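Local coordinates for HNH nuclease domain-containing protein (Streptomyces coelicolor, PDB 5ZMO), which recognises phosphorothioated DNA through its sulfur-binding domain, the part described here, and probably acts as an endonuclease of the type IV restriction class, at residues 77-82 and 95-100; 45-50 and 88-93; 30-35 and 51-56. All blocks are in the same frame, centred on the assembly; numbering follows the deposited sequence.

Contact 1. Residues 77-82 and 95-100. With nucleotides of chain C.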
loop_
_atom_site.group_PDB
_atom_site.type_symbol
_atom_site.label_atom_id
_atom_site.label_comp_id
_atom_site.label_asym_id
_atom_site.label_seq_id
_atom_site.Cartn_x
_atom_site.Cartn_y
_atom_site.Cartn_z
ATOM N N PRO A 77 4.356 5.110 3.418
ATOM C CA PRO A 77 4.182 4.431 2.086
ATOM C C PRO A 77 3.185 5.164 1.192
ATOM O O PRO A 77 3.290 5.073 -0.019
ATOM C CB PRO A 77 3.683 3.023 2.448
ATOM C CG PRO A 77 3.042 3.219 3.796
ATOM C CD PRO A 77 3.893 4.265 4.532
ATOM N N PHE A 78 2.229 5.871 1.786
ATOM C CA PHE A 78 1.220 6.646 1.048
ATOM C C PHE A 78 1.868 7.622 0.107
ATOM O O PHE A 78 1.341 7.903 -0.962
ATOM C CB PHE A 78 0.288 7.337 2.015
ATOM C CG PHE A 78 -0.874 8.006 1.386
ATOM C CD1 PHE A 78 -2.023 7.278 1.097
ATOM C CD2 PHE A 78 -0.829 9.353 1.073
ATOM C CE1 PHE A 78 -3.128 7.916 0.549
ATOM C CE2 PHE A 78 -1.899 9.983 0.515
ATOM C CZ PHE A 78 -3.070 9.246 0.227
ATOM N N TRP A 79 3.017 8.132 0.519
ATOM C CA TRP A 79 3.866 8.963 -0.348
ATOM C C TRP A 79 4.993 8.271 -1.050
ATOM O O TRP A 79 5.182 8.453 -2.259
ATOM C CB TRP A 79 4.472 10.075 0.542
ATOM C CG TRP A 79 5.238 11.147 -0.261
ATOM C CD1 TRP A 79 6.597 11.344 -0.237
ATOM C CD2 TRP A 79 4.696 12.197 -1.037
ATOM N NE1 TRP A 79 6.925 12.382 -1.059
ATOM C CE2 TRP A 79 5.795 12.969 -1.516
ATOM C CE3 TRP A 79 3.417 12.561 -1.409
ATOM C CZ2 TRP A 79 5.627 14.050 -2.340
ATOM C CZ3 TRP A 79 3.254 13.666 -2.238
ATOM C CH2 TRP A 79 4.355 14.383 -2.680
ATOM N N ALA A 80 5.701 7.390 -0.360
ATOM C CA ALA A 80 6.910 6.749 -0.881
ATOM C C ALA A 80 6.670 5.815 -2.031
ATOM O O ALA A 80 7.532 5.658 -2.871
ATOM C CB ALA A 80 7.648 6.015 0.190
ATOM N N LEU A 81 5.508 5.168 -2.072
ATOM C CA LEU A 81 5.180 4.354 -3.235
ATOM C C LEU A 81 5.132 5.106 -4.609
ATOM O O LEU A 81 5.271 4.485 -5.699
ATOM C CB LEU A 81 3.857 3.647 -2.995
ATOM C CG LEU A 81 3.691 2.235 -2.432
ATOM C CD1 LEU A 81 4.864 1.272 -2.437
ATOM C CD2 LEU A 81 2.686 2.049 -1.367
ATOM N N VAL A 82 4.878 6.404 -4.610
ATOM C CA VAL A 82 4.970 7.236 -5.852
ATOM C C VAL A 82 6.332 7.040 -6.479
ATOM O O VAL A 82 6.487 6.654 -7.708
ATOM C CB VAL A 82 4.640 8.738 -5.575
ATOM C CG1 VAL A 82 4.875 9.611 -6.829
ATOM C CG2 VAL A 82 3.210 8.867 -5.093
ATOM N N LEU A 95 0.420 20.022 -1.277
ATOM C CA LEU A 95 0.864 19.563 0.032
ATOM C C LEU A 95 2.066 20.407 0.471
ATOM O O LEU A 95 2.825 20.927 -0.364
ATOM C CB LEU A 95 1.180 18.041 0.006
ATOM C CG LEU A 95 -0.012 17.106 -0.366
ATOM C CD1 LEU A 95 0.424 15.674 -0.614
ATOM C CD2 LEU A 95 -1.054 17.111 0.724
ATOM N N THR A 96 2.274 20.509 1.768
ATOM C CA THR A 96 3.502 21.089 2.307
ATOM C C THR A 96 4.525 19.992 2.624
ATOM O O THR A 96 4.206 19.057 3.369
ATOM C CB THR A 96 3.148 21.927 3.561
ATOM O OG1 THR A 96 2.226 22.930 3.130
ATOM C CG2 THR A 96 4.429 22.595 4.173
ATOM N N LEU A 97 5.753 20.081 2.087
ATOM C CA LEU A 97 6.741 19.068 2.358
ATOM C C LEU A 97 7.597 19.445 3.551
ATOM O O LEU A 97 7.797 20.622 3.827
ATOM C CB LEU A 97 7.666 18.872 1.165
ATOM C CG LEU A 97 7.015 18.492 -0.155
ATOM C CD1 LEU A 97 8.069 18.284 -1.218
ATOM C CD2 LEU A 97 6.186 17.247 0.028
ATOM N N THR A 98 8.131 18.447 4.213
ATOM C CA THR A 98 9.094 18.632 5.299
ATOM C C THR A 98 10.299 17.731 5.125
ATOM O O THR A 98 10.328 16.867 4.249
ATOM C CB THR A 98 8.400 18.451 6.668
ATOM O OG1 THR A 98 9.321 18.744 7.752
ATOM C CG2 THR A 98 7.810 17.044 6.831
ATOM N N SER A 99 11.334 17.992 5.901
ATOM C CA SER A 99 12.512 17.144 6.017
ATOM C C SER A 99 13.218 17.062 4.689
ATOM O O SER A 99 13.445 15.976 4.105
ATOM C CB SER A 99 12.163 15.804 6.708
ATOM O OG SER A 99 13.285 14.941 6.872
ATOM N N ARG A 100 13.562 18.260 4.190
ATOM C CA ARG A 100 14.196 18.390 2.879
ATOM C C ARG A 100 13.418 17.682 1.754
ATOM O O ARG A 100 14.000 16.983 0.936
ATOM C CB ARG A 100 15.606 17.843 2.936
ATOM C CG ARG A 100 16.396 18.382 4.144
ATOM C CD ARG A 100 17.853 17.992 4.046
ATOM N NE ARG A 100 18.465 18.636 2.881
ATOM C CZ ARG A 100 19.035 19.845 2.864
ATOM N NH1 ARG A 100 19.134 20.590 3.969
ATOM N NH2 ARG A 100 19.536 20.312 1.719
ATOM P P DG C 3 9.002 21.763 9.788
ATOM O OP1 DG C 3 9.271 23.205 10.000
ATOM O OP2 DG C 3 8.487 21.270 8.477
ATOM O "O5'" DG C 3 10.398 21.014 10.014
ATOM C "C5'" DG C 3 11.304 21.402 11.084
ATOM C "C4'" DG C 3 12.421 20.396 11.240
ATOM O "O4'" DG C 3 11.872 19.168 11.778
ATOM C "C3'" DG C 3 13.140 20.016 9.938
ATOM O "O3'" DG C 3 14.524 19.851 10.211
ATOM C "C2'" DG C 3 12.519 18.680 9.586
ATOM C "C1'" DG C 3 12.342 18.092 10.967
ATOM N N9 DG C 3 11.389 16.986 11.064
ATOM C C8 DG C 3 10.239 16.775 10.343
ATOM N N7 DG C 3 9.624 15.670 10.669
ATOM C C5 DG C 3 10.422 15.117 11.658
ATOM C C6 DG C 3 10.271 13.920 12.394
ATOM O O6 DG C 3 9.384 13.067 12.306
ATOM N N1 DG C 3 11.320 13.736 13.285
ATOM C C2 DG C 3 12.340 14.635 13.503
ATOM N N2 DG C 3 13.268 14.275 14.385
ATOM N N3 DG C 3 12.497 15.751 12.818
ATOM C C4 DG C 3 11.509 15.927 11.920
#
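Thr98 OG1 donates a 2.8 Å hydrogen bond to OP2 of DG3 of chain C, the shortest polar link here and the point where the short strand 97-98 grasps the DNA backbone. The hydroxyl gets there because it stands anti to the Thr98 backbone N (chi1 -175°). Next along the chain, Ser99 packs its CA against the sugar of the same nucleotide, 3.9 Å from C2' of DG3, and its OG is hydrogen-bonded to N7 of a modified base of the DNA. Backbone and base are thus read by adjacent residues.

Where it meets helix 70-83, the segment does so through hydrocarbon. Trp79, on that helix, touches two leucines of residues 95-100 with separate carbons of its six-membered ring. Its CZ3 lies 3.8 Å from Leu95 CD1, the two side chains lying alongside with opposed directions, whereas its CZ2 meets Leu97 CD2 at 4.0 Å, where the two run at roughly a right angle. Both methyls approach the ring obliquely. Pro104, on the partner strand 103-104 of this hairpin, also packs against Trp79 and Leu95.

No hydrogen bond joins the two protein segments. The chemistry is therefore divided: a non-directional apolar contact anchors the hairpin to the helix, while an uncharged hydroxyl supplies the directional bond to the phosphate.

Contact 2. Residues 45-50 and 88-93; sequences PRLQPW and CVEQAE. With PO4 (phosphate ion), chain D.
Leu47 and Glu90 meet at about a right angle, and that crossing carries much of the contact between residues 45-50 and 88-93. One branch of the leucine does the touching: CD1 sits 3.6 Å from OE1 of Glu90 and also brushes the aliphatic CG of the glutamate. The other branch turns to Cys88, with Leu47 CD2 4.5 Å from Cys88 CB, a looser approach.

Arg46 is placed quite differently. Its chain bends at chi3 (73°), bringing the flat guanidinium back beside its own neighbour, so that Leu47 CG sits over one face, nearer its margin than its middle, 3.8 Å from the plane. Other groups come in at the edge. On one of these sides NH2 of Arg46 is 4.2 Å from Cys88 SG, no more than a packing distance; the hydrogen bond of NH2 goes instead to the carbonyl of Leu118. NE points to O1 of a phosphate ion, a weak bond at 3.4 Å but nearly straight (166°). That phosphate, probably acquired from the crystallisation liquor, is also hydrogen-bonded to Asn124. Arg46 NH1 and Glu90 OE1 remain 6.4 Å apart, so their opposite charges form no salt bridge and probably exert only a modest mutual pull.

Backbone bonds tie Gln48 to Ala116 and Cys88 to Gly117, which explains the spacing of the two segments: strands 47-49 and 88-89 are the outer members of a three-stranded antiparallel sheet with strand 115-117 between them, and their side chains meet across that middle strand.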
loop_
_atom_site.group_PDB
_atom_site.type_symbol
_atom_site.label_atom_id
_atom_site.label_comp_id
_atom_site.label_asym_id
_atom_site.label_seq_id
_atom_site.Cartn_x
_atom_site.Cartn_y
_atom_site.Cartn_z
ATOM N N PRO A 45 -13.127 2.075 -5.618
ATOM C CA PRO A 45 -12.583 3.094 -6.507
ATOM C C PRO A 45 -11.076 3.058 -6.489
ATOM O O PRO A 45 -10.478 2.821 -5.423
ATOM C CB PRO A 45 -13.123 4.404 -5.888
ATOM C CG PRO A 45 -14.404 3.999 -5.185
ATOM C CD PRO A 45 -14.007 2.663 -4.590
ATOM N N ARG A 46 -10.450 3.316 -7.624
ATOM C CA ARG A 46 -8.965 3.296 -7.700
ATOM C C ARG A 46 -8.296 4.365 -6.841
ATOM O O ARG A 46 -7.310 4.066 -6.146
ATOM C CB ARG A 46 -8.491 3.478 -9.128
ATOM C CG ARG A 46 -6.993 3.598 -9.318
ATOM C CD ARG A 46 -6.579 3.590 -10.809
ATOM N NE ARG A 46 -6.952 4.863 -11.415
ATOM C CZ ARG A 46 -6.214 5.982 -11.414
ATOM N NH1 ARG A 46 -6.707 7.072 -12.021
ATOM N NH2 ARG A 46 -4.990 6.062 -10.908
ATOM N N LEU A 47 -8.793 5.597 -6.942
ATOM C CA LEU A 47 -8.319 6.714 -6.109
ATOM C C LEU A 47 -9.234 6.860 -4.918
ATOM O O LEU A 47 -10.482 6.905 -5.037
ATOM C CB LEU A 47 -8.241 7.997 -6.935
ATOM C CG LEU A 47 -7.274 7.893 -8.127
ATOM C CD1 LEU A 47 -7.408 9.230 -8.894
ATOM C CD2 LEU A 47 -5.835 7.612 -7.737
ATOM N N GLN A 48 -8.631 6.858 -3.727
ATOM C CA GLN A 48 -9.378 6.946 -2.490
ATOM C C GLN A 48 -8.754 8.006 -1.646
ATOM O O GLN A 48 -7.546 8.122 -1.648
ATOM C CB GLN A 48 -9.346 5.597 -1.770
ATOM C CG GLN A 48 -10.040 4.494 -2.585
ATOM C CD GLN A 48 -10.544 3.342 -1.736
ATOM O OE1 GLN A 48 -11.546 3.478 -1.023
ATOM N NE2 GLN A 48 -9.887 2.176 -1.848
ATOM N N PRO A 49 -9.570 8.776 -0.924
ATOM C CA PRO A 49 -8.957 9.833 -0.086
ATOM C C PRO A 49 -7.944 9.326 0.996
ATOM O O PRO A 49 -8.081 8.228 1.543
ATOM C CB PRO A 49 -10.155 10.480 0.600
ATOM C CG PRO A 49 -11.413 10.032 -0.146
ATOM C CD PRO A 49 -11.045 8.718 -0.766
ATOM N N TRP A 50 -6.932 10.157 1.290
ATOM C CA TRP A 50 -6.097 9.906 2.461
ATOM C C TRP A 50 -6.867 9.484 3.718
ATOM O O TRP A 50 -6.481 8.502 4.381
ATOM C CB TRP A 50 -5.226 11.117 2.765
ATOM C CG TRP A 50 -4.703 11.211 4.105
ATOM C CD1 TRP A 50 -5.065 12.114 5.101
ATOM C CD2 TRP A 50 -3.752 10.315 4.726
ATOM N NE1 TRP A 50 -4.377 11.858 6.237
ATOM C CE2 TRP A 50 -3.533 10.789 6.034
ATOM C CE3 TRP A 50 -3.001 9.229 4.257
ATOM C CZ2 TRP A 50 -2.646 10.171 6.914
ATOM C CZ3 TRP A 50 -2.122 8.562 5.175
ATOM C CH2 TRP A 50 -1.961 9.055 6.480
ATOM N N CYS A 88 -0.130 6.775 -7.180
ATOM C CA CYS A 88 -0.459 8.141 -7.666
ATOM C C CYS A 88 -1.092 8.900 -6.520
ATOM O O CYS A 88 -2.002 8.392 -5.892
ATOM C CB CYS A 88 -1.529 8.079 -8.764
ATOM S SG CYS A 88 -1.024 7.038 -10.126
ATOM N N VAL A 89 -0.649 10.120 -6.272
ATOM C CA VAL A 89 -1.253 10.989 -5.276
ATOM C C VAL A 89 -1.747 12.249 -6.013
ATOM O O VAL A 89 -0.973 12.948 -6.590
ATOM C CB VAL A 89 -0.244 11.362 -4.149
ATOM C CG1 VAL A 89 -0.866 12.349 -3.195
ATOM C CG2 VAL A 89 0.220 10.138 -3.327
ATOM N N GLU A 90 -3.034 12.487 -6.033
ATOM C CA GLU A 90 -3.610 13.698 -6.653
ATOM C C GLU A 90 -3.313 14.908 -5.744
ATOM O O GLU A 90 -3.135 14.757 -4.527
ATOM C CB GLU A 90 -5.124 13.618 -6.777
ATOM C CG GLU A 90 -5.697 12.569 -7.666
ATOM C CD GLU A 90 -7.177 12.879 -7.998
ATOM O OE1 GLU A 90 -7.550 12.774 -9.190
ATOM O OE2 GLU A 90 -7.967 13.270 -7.088
ATOM N N GLN A 91 -3.246 16.103 -6.337
ATOM C CA GLN A 91 -3.059 17.354 -5.556
ATOM C C GLN A 91 -1.742 17.351 -4.835
ATOM O O GLN A 91 -1.632 18.019 -3.776
ATOM C CB GLN A 91 -4.206 17.600 -4.562
ATOM C CG GLN A 91 -5.624 17.552 -5.126
ATOM C CD GLN A 91 -6.679 17.970 -4.096
ATOM O OE1 GLN A 91 -6.925 19.164 -3.896
ATOM N NE2 GLN A 91 -7.266 17.012 -3.404
ATOM N N ALA A 92 -0.739 16.650 -5.376
ATOM C CA ALA A 92 0.549 16.497 -4.682
ATOM C C ALA A 92 1.242 17.844 -4.502
ATOM O O ALA A 92 1.927 18.084 -3.507
ATOM C CB ALA A 92 1.449 15.567 -5.418
ATOM N N GLU A 93 1.023 18.725 -5.458
ATOM C CA GLU A 93 1.682 20.026 -5.469
ATOM C C GLU A 93 1.027 20.988 -4.451
ATOM O O GLU A 93 1.636 21.992 -4.119
ATOM C CB GLU A 93 1.781 20.588 -6.932
ATOM C CG GLU A 93 3.103 20.270 -7.705
ATOM C CD GLU A 93 3.499 18.770 -7.868
ATOM O OE1 GLU A 93 2.833 17.998 -8.610
ATOM O OE2 GLU A 93 4.543 18.348 -7.296
HETATM P P PO4 D . -10.347 3.363 -13.934
HETATM O O1 PO4 D . -9.985 4.432 -12.894
HETATM O O2 PO4 D . -9.977 4.041 -15.253
HETATM O O3 PO4 D . -11.821 2.807 -13.967
HETATM O O4 PO4 D . -9.413 2.192 -13.747
#

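Contact 3. Residues 30-35 and 51-56; sequences PVLLLW and STTRDA
Trp35 sends its CG anti to the backbone N (chi1 176°), and Thr53 places its methyl CG2 likewise anti to its own N, which brings indole and methyl together between two steeply crossed helices. This is helix-helix packing in the buried interior of the domain: helices 28-41 and 50-63 run with their local axes at 109° and approach no closer than 11.8 Å, and the gap is spanned mostly by the indole of Trp35, which meets the short side chains Thr53 and Ala56 on the other helix.

CZ3 of Trp35 lies 3.8 Å from Thr53 CG2. Ala56 CB, one helical turn further on, is 3.7 Å from Trp35 CZ2 and equally near NE1, so both rings of the indole take part. Leu32 adds a smaller touch, its CD1 crossing to Thr53 CG2 at 4.1 Å. Replacing the tryptophan by an alanine would probably open a gap between the helices and leave the methyls of Thr53 and Ala56 without their aromatic partner. Val57 and Leu60 pack on the same indole from helix 50-63.

The threonine faces both ways in chemistry: CG2 serves the apolar seam, while OG1 is hydrogen-bonded to the backbone O of Pro49, the N-cap residue of its own helix.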
loop_
_atom_site.group_PDB
_atom_site.type_symbol
_atom_site.label_atom_id
_atom_site.label_comp_id
_atom_site.label_asym_id
_atom_site.label_seq_id
_atom_site.Cartn_x
_atom_site.Cartn_y
_atom_site.Cartn_z
ATOM N N PRO A 30 4.786 -3.046 1.928
ATOM C CA PRO A 30 4.096 -4.282 1.749
ATOM C C PRO A 30 2.646 -4.275 2.229
ATOM O O PRO A 30 1.760 -4.797 1.479
ATOM C CB PRO A 30 4.964 -5.301 2.530
ATOM C CG PRO A 30 6.375 -4.709 2.323
ATOM C CD PRO A 30 6.161 -3.268 2.436
ATOM N N VAL A 31 2.412 -3.659 3.358
ATOM C CA VAL A 31 1.009 -3.604 3.887
ATOM C C VAL A 31 0.115 -2.721 2.969
ATOM O O VAL A 31 -0.973 -3.114 2.599
ATOM C CB VAL A 31 0.975 -3.129 5.334
ATOM C CG1 VAL A 31 -0.426 -2.679 5.788
ATOM C CG2 VAL A 31 1.524 -4.201 6.241
ATOM N N LEU A 32 0.549 -1.535 2.612
ATOM C CA LEU A 32 -0.249 -0.703 1.732
ATOM C C LEU A 32 -0.484 -1.312 0.377
ATOM O O LEU A 32 -1.677 -1.277 -0.154
ATOM C CB LEU A 32 0.337 0.705 1.653
ATOM C CG LEU A 32 -0.536 1.709 0.917
ATOM C CD1 LEU A 32 -1.898 1.838 1.491
ATOM C CD2 LEU A 32 0.169 3.061 0.919
ATOM N N LEU A 33 0.570 -1.928 -0.209
ATOM C CA LEU A 33 0.376 -2.636 -1.494
ATOM C C LEU A 33 -0.622 -3.778 -1.378
ATOM O O LEU A 33 -1.484 -3.932 -2.253
ATOM C CB LEU A 33 1.673 -3.204 -2.091
ATOM C CG LEU A 33 2.570 -2.084 -2.595
ATOM C CD1 LEU A 33 3.992 -2.606 -2.772
ATOM C CD2 LEU A 33 2.070 -1.497 -3.852
ATOM N N LEU A 34 -0.453 -4.643 -0.381
ATOM C CA LEU A 34 -1.468 -5.747 -0.211
ATOM C C LEU A 34 -2.907 -5.257 -0.054
ATOM O O LEU A 34 -3.865 -5.826 -0.641
ATOM C CB LEU A 34 -1.066 -6.633 0.963
ATOM C CG LEU A 34 0.019 -7.677 0.757
ATOM C CD1 LEU A 34 0.384 -8.305 2.095
ATOM C CD2 LEU A 34 -0.489 -8.755 -0.163
ATOM N N TRP A 35 -3.074 -4.172 0.679
ATOM C CA TRP A 35 -4.383 -3.583 0.908
ATOM C C TRP A 35 -4.903 -3.091 -0.419
ATOM O O TRP A 35 -6.070 -3.359 -0.784
ATOM C CB TRP A 35 -4.330 -2.476 1.934
ATOM C CG TRP A 35 -5.622 -1.799 2.122
ATOM C CD1 TRP A 35 -6.700 -2.228 2.877
ATOM C CD2 TRP A 35 -6.031 -0.557 1.526
ATOM N NE1 TRP A 35 -7.718 -1.339 2.786
ATOM C CE2 TRP A 35 -7.362 -0.314 1.959
ATOM C CE3 TRP A 35 -5.419 0.353 0.646
ATOM C CZ2 TRP A 35 -8.063 0.814 1.579
ATOM C CZ3 TRP A 35 -6.135 1.496 0.272
ATOM C CH2 TRP A 35 -7.437 1.689 0.721
ATOM N N SER A 51 -7.916 10.222 4.075
ATOM C CA SER A 51 -8.654 9.936 5.277
ATOM C C SER A 51 -9.254 8.512 5.267
ATOM O O SER A 51 -9.119 7.739 6.260
ATOM C CB SER A 51 -9.701 11.033 5.510
ATOM O OG SER A 51 -10.629 11.042 4.416
ATOM N N THR A 52 -9.814 8.092 4.128
ATOM C CA THR A 52 -10.384 6.752 4.050
ATOM C C THR A 52 -9.279 5.699 4.129
ATOM O O THR A 52 -9.435 4.686 4.776
ATOM C CB THR A 52 -11.044 6.553 2.688
ATOM O OG1 THR A 52 -11.957 7.623 2.511
ATOM C CG2 THR A 52 -11.734 5.208 2.628
ATOM N N THR A 53 -8.151 6.013 3.523
ATOM C CA THR A 53 -7.071 5.040 3.361
ATOM C C THR A 53 -6.419 4.890 4.745
ATOM O O THR A 53 -6.155 3.777 5.178
ATOM C CB THR A 53 -6.022 5.499 2.322
ATOM O OG1 THR A 53 -6.658 5.635 1.049
ATOM C CG2 THR A 53 -4.873 4.513 2.225
ATOM N N ARG A 54 -6.106 6.015 5.378
ATOM C CA ARG A 54 -5.583 6.069 6.752
ATOM C C ARG A 54 -6.436 5.240 7.682
ATOM O O ARG A 54 -5.928 4.366 8.389
ATOM C CB ARG A 54 -5.483 7.478 7.235
ATOM C CG ARG A 54 -5.199 7.671 8.705
ATOM C CD ARG A 54 -5.588 9.088 9.072
ATOM N NE ARG A 54 -7.071 9.205 9.090
ATOM C CZ ARG A 54 -7.734 10.357 9.092
ATOM N NH1 ARG A 54 -7.097 11.527 9.012
ATOM N NH2 ARG A 54 -9.063 10.333 9.071
ATOM N N ASP A 55 -7.745 5.440 7.627
ATOM C CA ASP A 55 -8.639 4.710 8.520
ATOM C C ASP A 55 -8.764 3.225 8.267
ATOM O O ASP A 55 -8.852 2.473 9.232
ATOM C CB ASP A 55 -10.007 5.388 8.640
ATOM C CG ASP A 55 -9.922 6.789 9.346
ATOM O OD1 ASP A 55 -8.901 7.172 9.990
ATOM O OD2 ASP A 55 -10.937 7.516 9.349
ATOM N N ALA A 56 -8.687 2.796 7.006
ATOM C CA ALA A 56 -8.664 1.429 6.656
ATOM C C ALA A 56 -7.356 0.733 7.000
ATOM O O ALA A 56 -7.328 -0.427 7.457
ATOM C CB ALA A 56 -8.947 1.269 5.167
#

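The DNA-reading hairpin of contact 1 leans on helix 70-83, which also touches the surface sheet of contact 2 and the buried helix pair of contact 3. Contact 1 alone touches the DNA; the nearest atom of contact 2 is about 9 Å from the bound nucleic acid, and the same holds for contact 3. Toward contact 2, whose centre is 13 Å away, Phe78 CG packs 3.8 Å from Trp50 CE3, and Val82 CG2 lies 3.7 Å from Val89 CG2. Toward contact 3, centred 16 Å off, Leu81 CD2 meets Leu32 CD2 at 3.5 Å. Contacts 2 and 3 lie with centres 12 Å apart and share a direct chain passage, strand 47-49 running straight into helix 50-63.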